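Local structure of TRAP dicarboxylate transporter, DctP subunit (Sulfurospirillum deleyianum, 4OVS) at residues A84-P89 / Y236-S241; V138-W143 / M255-M260. The protein probably serves as the periplasmic solute-binding subunit of a TRAP dicarboxylate transporter and binds succinate in the crystal. All coordinates share one frame; numbering follows the deposited sequence.

Interaction 1 of 2, residues A84-P89 / Y236-S241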
# COMPACT_ATOMS: atom_id res chain seq x y z
N ALA A 84 2.80 19.66 -4.16
CA ALA A 84 1.86 18.66 -4.62
C ALA A 84 0.66 18.83 -3.70
O ALA A 84 0.79 19.39 -2.60
CB ALA A 84 2.46 17.27 -4.54
N HIS A 85 -0.50 18.38 -4.15
CA HIS A 85 -1.73 18.70 -3.49
C HIS A 85 -2.41 17.49 -2.89
O HIS A 85 -3.01 17.58 -1.83
CB HIS A 85 -2.64 19.37 -4.51
CG HIS A 85 -2.01 20.57 -5.14
ND1 HIS A 85 -2.34 21.01 -6.40
CD2 HIS A 85 -1.09 21.44 -4.67
CE1 HIS A 85 -1.66 22.11 -6.68
NE2 HIS A 85 -0.90 22.39 -5.64
N ILE A 86 -2.36 16.37 -3.60
CA ILE A 86 -3.08 15.17 -3.20
C ILE A 86 -2.18 13.96 -3.39
O ILE A 86 -1.49 13.83 -4.40
CB ILE A 86 -4.42 15.01 -3.98
CG1 ILE A 86 -5.32 16.19 -3.71
CG2 ILE A 86 -5.17 13.77 -3.52
CD1 ILE A 86 -6.66 16.14 -4.31
N ALA A 87 -2.13 13.12 -2.38
CA ALA A 87 -1.39 11.89 -2.43
C ALA A 87 -2.20 10.70 -1.85
O ALA A 87 -3.27 10.89 -1.22
CB ALA A 87 -0.09 12.04 -1.74
N MSE A 88 -1.72 9.48 -2.08
CA MSE A 88 -2.38 8.28 -1.54
C MSE A 88 -1.39 7.24 -1.02
O MSE A 88 -1.34 6.11 -1.51
CB MSE A 88 -3.28 7.68 -2.57
CG MSE A 88 -4.35 8.57 -3.10
SE MSE A 88 -3.75 9.47 -4.75
CE MSE A 88 -5.44 10.16 -5.32
N PRO A 89 -0.58 7.62 -0.04
CA PRO A 89 0.53 6.81 0.46
C PRO A 89 0.09 5.56 1.15
O PRO A 89 -0.97 5.57 1.74
CB PRO A 89 1.22 7.74 1.46
CG PRO A 89 0.80 9.09 1.05
CD PRO A 89 -0.58 8.96 0.57
N TYR A 236 -4.02 2.15 1.57
CA TYR A 236 -3.65 3.55 1.44
C TYR A 236 -4.61 4.49 2.22
O TYR A 236 -5.77 4.17 2.43
CB TYR A 236 -3.73 3.92 -0.03
CG TYR A 236 -3.10 2.94 -1.00
CD1 TYR A 236 -1.72 2.89 -1.15
CD2 TYR A 236 -3.88 2.08 -1.80
CE1 TYR A 236 -1.10 2.02 -2.03
CE2 TYR A 236 -3.25 1.20 -2.72
CZ TYR A 236 -1.87 1.20 -2.83
OH TYR A 236 -1.19 0.35 -3.66
N LEU A 237 -4.10 5.65 2.63
CA LEU A 237 -4.93 6.71 3.18
C LEU A 237 -4.74 7.90 2.25
O LEU A 237 -3.61 8.35 2.01
CB LEU A 237 -4.54 7.06 4.59
CG LEU A 237 -5.27 8.32 5.11
CD1 LEU A 237 -6.77 8.11 5.23
CD2 LEU A 237 -4.71 8.75 6.42
N VAL A 238 -5.82 8.36 1.66
CA VAL A 238 -5.76 9.54 0.79
C VAL A 238 -5.57 10.75 1.69
O VAL A 238 -6.30 10.92 2.69
CB VAL A 238 -7.06 9.68 -0.03
CG1 VAL A 238 -7.06 10.92 -0.93
CG2 VAL A 238 -7.29 8.45 -0.87
N ILE A 239 -4.56 11.55 1.35
CA ILE A 239 -4.30 12.80 2.02
C ILE A 239 -4.15 13.99 1.10
O ILE A 239 -3.77 13.86 -0.06
CB ILE A 239 -3.05 12.77 2.88
CG1 ILE A 239 -1.86 12.31 2.04
CG2 ILE A 239 -3.27 11.88 4.10
CD1 ILE A 239 -0.58 12.54 2.75
N MSE A 240 -4.42 15.17 1.65
CA MSE A 240 -4.26 16.40 0.91
C MSE A 240 -3.32 17.36 1.63
O MSE A 240 -3.11 17.26 2.84
CB MSE A 240 -5.59 17.09 0.64
CG MSE A 240 -6.65 16.27 0.00
SE MSE A 240 -8.08 17.37 -0.81
CE MSE A 240 -9.04 17.94 0.82
N SER A 241 -2.73 18.26 0.86
CA SER A 241 -1.88 19.31 1.43
C SER A 241 -2.77 20.29 2.18
O SER A 241 -3.72 20.86 1.64
CB SER A 241 -1.12 20.04 0.33
OG SER A 241 -0.52 21.22 0.84
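Ile86 and Met240 pair side by side where residues 84-89 and 236-241 run antiparallel, joining two strands of the central mixed sheet of this TRAP solute-binding protein. They form a non-hydrogen-bonded pair. Next to it, Ala87 and Ile239 form a hydrogen-bonded pair: Ala87 N reaches Ile239 O at 2.9 Å, nearly straight at 173° at the hydrogen, and Ile239 N returns a bond to Ala87 O. One face is closely filled. Ile86 CG1 rests on Met240 CG at 3.9 Å, and the chain of Met240, a selenomethionine, turns at chi3. Farther along this face Met88 CG lies against Val238 CG2 at 3.7 Å, while Ile28 and Val30 of strand 26-31 and Trp143 of strand 137-152 close over the group. Ile86 fills its place with both branches; with an alanine here Met240 CG and SE would probably lose the contact made by the isoleucine's CG1 and CD1, and a gap would open beside Ile28 and Val30. On the face of Ala87, Ile239 CG1 stands between the backbone N and carbonyl carbon (chi1 54°), which carries it to Pro89 CD, the two side chains crossing at about a right angle; Phe94 packs on both, and Leu79 on Ile239 and Ala87. The looser end is at His85, which is partly exposed. Its CB leaves the backbone away from 236-241, and the ring is held by ND1 to Lys29 N and stacked with Phe244, although the backbone O still takes Ser241 N at 2.8 Å. At the other end the ladder stretches, Leu237 N meeting Pro89 O at 3.3 Å. There Tyr236 sends its OH to the bound succinate, while its ring carbon CD1 passes 3.3 Å from Met88 O.

Interaction 2 of 2, residues V138-W143 / M255-M260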
# COMPACT_ATOMS: atom_id res chain seq x y z
N VAL A 138 -4.55 16.84 5.49
CA VAL A 138 -5.97 16.62 5.49
C VAL A 138 -6.18 15.15 5.12
O VAL A 138 -5.92 14.75 3.99
CB VAL A 138 -6.66 17.47 4.47
CG1 VAL A 138 -8.18 17.35 4.62
CG2 VAL A 138 -6.18 18.88 4.58
N ALA A 139 -6.66 14.36 6.08
CA ALA A 139 -6.91 12.94 5.89
C ALA A 139 -8.31 12.71 5.35
O ALA A 139 -9.28 13.16 5.95
CB ALA A 139 -6.76 12.21 7.21
N LEU A 140 -8.42 12.00 4.24
CA LEU A 140 -9.73 11.72 3.68
C LEU A 140 -10.02 10.23 3.89
O LEU A 140 -10.16 9.80 5.03
CB LEU A 140 -9.78 12.13 2.22
CG LEU A 140 -9.62 13.60 1.88
CD1 LEU A 140 -9.49 13.85 0.40
CD2 LEU A 140 -10.78 14.35 2.38
N ASP A 141 -10.06 9.42 2.82
CA ASP A 141 -10.59 8.05 2.89
C ASP A 141 -9.52 6.96 2.80
O ASP A 141 -8.47 7.18 2.26
CB ASP A 141 -11.46 7.76 1.67
CG ASP A 141 -12.78 8.48 1.67
OD1 ASP A 141 -13.50 8.37 2.70
OD2 ASP A 141 -13.09 9.14 0.63
N TYR A 142 -9.83 5.75 3.25
CA TYR A 142 -8.98 4.62 2.98
C TYR A 142 -9.32 3.94 1.66
O TYR A 142 -10.51 3.74 1.33
CB TYR A 142 -9.11 3.59 4.08
CG TYR A 142 -8.63 4.06 5.44
CD1 TYR A 142 -7.29 4.15 5.70
CD2 TYR A 142 -9.51 4.37 6.45
CE1 TYR A 142 -6.82 4.55 6.94
CE2 TYR A 142 -9.05 4.79 7.71
CZ TYR A 142 -7.70 4.87 7.94
OH TYR A 142 -7.19 5.28 9.18
N TRP A 143 -8.24 3.58 0.94
CA TRP A 143 -8.25 2.78 -0.30
C TRP A 143 -7.55 1.44 -0.10
O TRP A 143 -6.69 1.33 0.76
CB TRP A 143 -7.55 3.55 -1.40
CG TRP A 143 -8.30 4.69 -2.01
CD1 TRP A 143 -9.42 5.28 -1.54
CD2 TRP A 143 -7.93 5.40 -3.19
NE1 TRP A 143 -9.81 6.30 -2.40
CE2 TRP A 143 -8.91 6.39 -3.42
CE3 TRP A 143 -6.88 5.28 -4.12
CZ2 TRP A 143 -8.88 7.24 -4.53
CZ3 TRP A 143 -6.87 6.10 -5.21
CH2 TRP A 143 -7.86 7.06 -5.42
N MSE A 255 -17.33 20.05 -4.57
CA MSE A 255 -17.14 19.16 -5.74
C MSE A 255 -15.89 18.31 -5.66
O MSE A 255 -15.87 17.19 -6.15
CB MSE A 255 -17.06 19.96 -7.02
CG MSE A 255 -18.33 20.66 -7.34
SE MSE A 255 -18.36 22.47 -6.68
CE MSE A 255 -19.31 23.37 -8.18
N VAL A 256 -14.85 18.83 -5.06
CA VAL A 256 -13.63 18.05 -4.91
C VAL A 256 -13.93 16.89 -3.98
O VAL A 256 -13.55 15.75 -4.21
CB VAL A 256 -12.47 18.89 -4.42
CG1 VAL A 256 -11.34 18.05 -3.91
CG2 VAL A 256 -11.97 19.73 -5.55
N LEU A 257 -14.68 17.19 -2.93
CA LEU A 257 -14.97 16.21 -1.90
C LEU A 257 -15.95 15.16 -2.41
O LEU A 257 -15.86 14.01 -2.03
CB LEU A 257 -15.56 16.90 -0.65
CG LEU A 257 -14.58 17.78 0.15
CD1 LEU A 257 -15.32 18.35 1.33
CD2 LEU A 257 -13.35 17.04 0.64
N GLN A 258 -16.88 15.56 -3.27
CA GLN A 258 -17.81 14.60 -3.80
C GLN A 258 -17.02 13.67 -4.78
O GLN A 258 -17.08 12.44 -4.71
CB GLN A 258 -18.99 15.31 -4.49
CG GLN A 258 -19.99 14.31 -5.04
CD GLN A 258 -21.07 14.92 -5.90
OE1 GLN A 258 -21.60 16.00 -5.63
NE2 GLN A 258 -21.44 14.19 -6.94
N ALA A 259 -16.22 14.29 -5.64
CA ALA A 259 -15.34 13.56 -6.55
C ALA A 259 -14.56 12.49 -5.81
O ALA A 259 -14.53 11.32 -6.23
CB ALA A 259 -14.45 14.48 -7.21
N MSE A 260 -13.96 12.84 -4.69
CA MSE A 260 -13.18 11.86 -3.95
C MSE A 260 -14.00 10.72 -3.34
O MSE A 260 -13.55 9.55 -3.35
CB MSE A 260 -12.35 12.50 -2.86
CG MSE A 260 -11.34 11.51 -2.22
SE MSE A 260 -10.02 10.79 -3.50
CE MSE A 260 -8.95 12.39 -3.74
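Thr264 OG1, one turn beyond Met260 on the helix, is the polar atom on which this contact converges: Asp141 OD2, Met260 O and Trp143 NE1 each hydrogen-bond with it. Trp143 NE1 gives its N-H, while the two oxygens presumably share or compete for the hydroxyl proton. Residues 138-143 are thus tied to helix 253-289 although no hydrogen bond runs directly between the two segments. The rest of the contact is apolar and centres on Met260, a selenomethionine. Its CG stands anti to the backbone N (chi1 -171°), and bends at chi2 and chi3 then bring SE to Trp143. SE lies 3.9 Å from Trp143 CZ2 and 5.1 Å from the centroid of the six-membered ring, 63° off its normal, an oblique Met-aromatic contact. Met260 CG meets Leu140 CD1 at 4.0 Å, the two chains crossing at about a right angle, while Asp141 OD2 passes alongside Met260 CG at 4.1 Å, those chains heading opposite ways. Toward the more exposed margin, Leu140 CD2 touches Leu257 CD2 at 4.1 Å. Leu140 and Asp141 both direct their side chains toward the helix, and both bond through the backbone to Val238, as expected of a beta bulge. Phe47 of helix 39-54 and Val238 of strand 233-241 also pack on Met260. The axes of segments 138-143 and 255-260 come within 10.1 Å of each other, at 21°. Such a helix laid against the central sheet is consistent with the long spanning helix known from TRAP solute-binding proteins.

Strand 233-241 connects the two contacts: it pairs with residues 84-89 in interaction 1 and with residues 138-143, the strand side of interaction 2. Met240 N to Val138 O and Leu140 N to Val238 O, both 2.8 Å, are probable hydrogen bonds between them. Interaction 1 is the more buried, an edge-to-edge strand pairing carried by backbone bonds with apolar side chains on both faces; Tyr236 brings it to the succinate site. Interaction 2 is partly buried and joins sheet to helix, with contacts made mainly by side chains and a threonine outside both segments supplying the polar tie. Trp143 borders both, touching Met88 and Val238 as well as Met260.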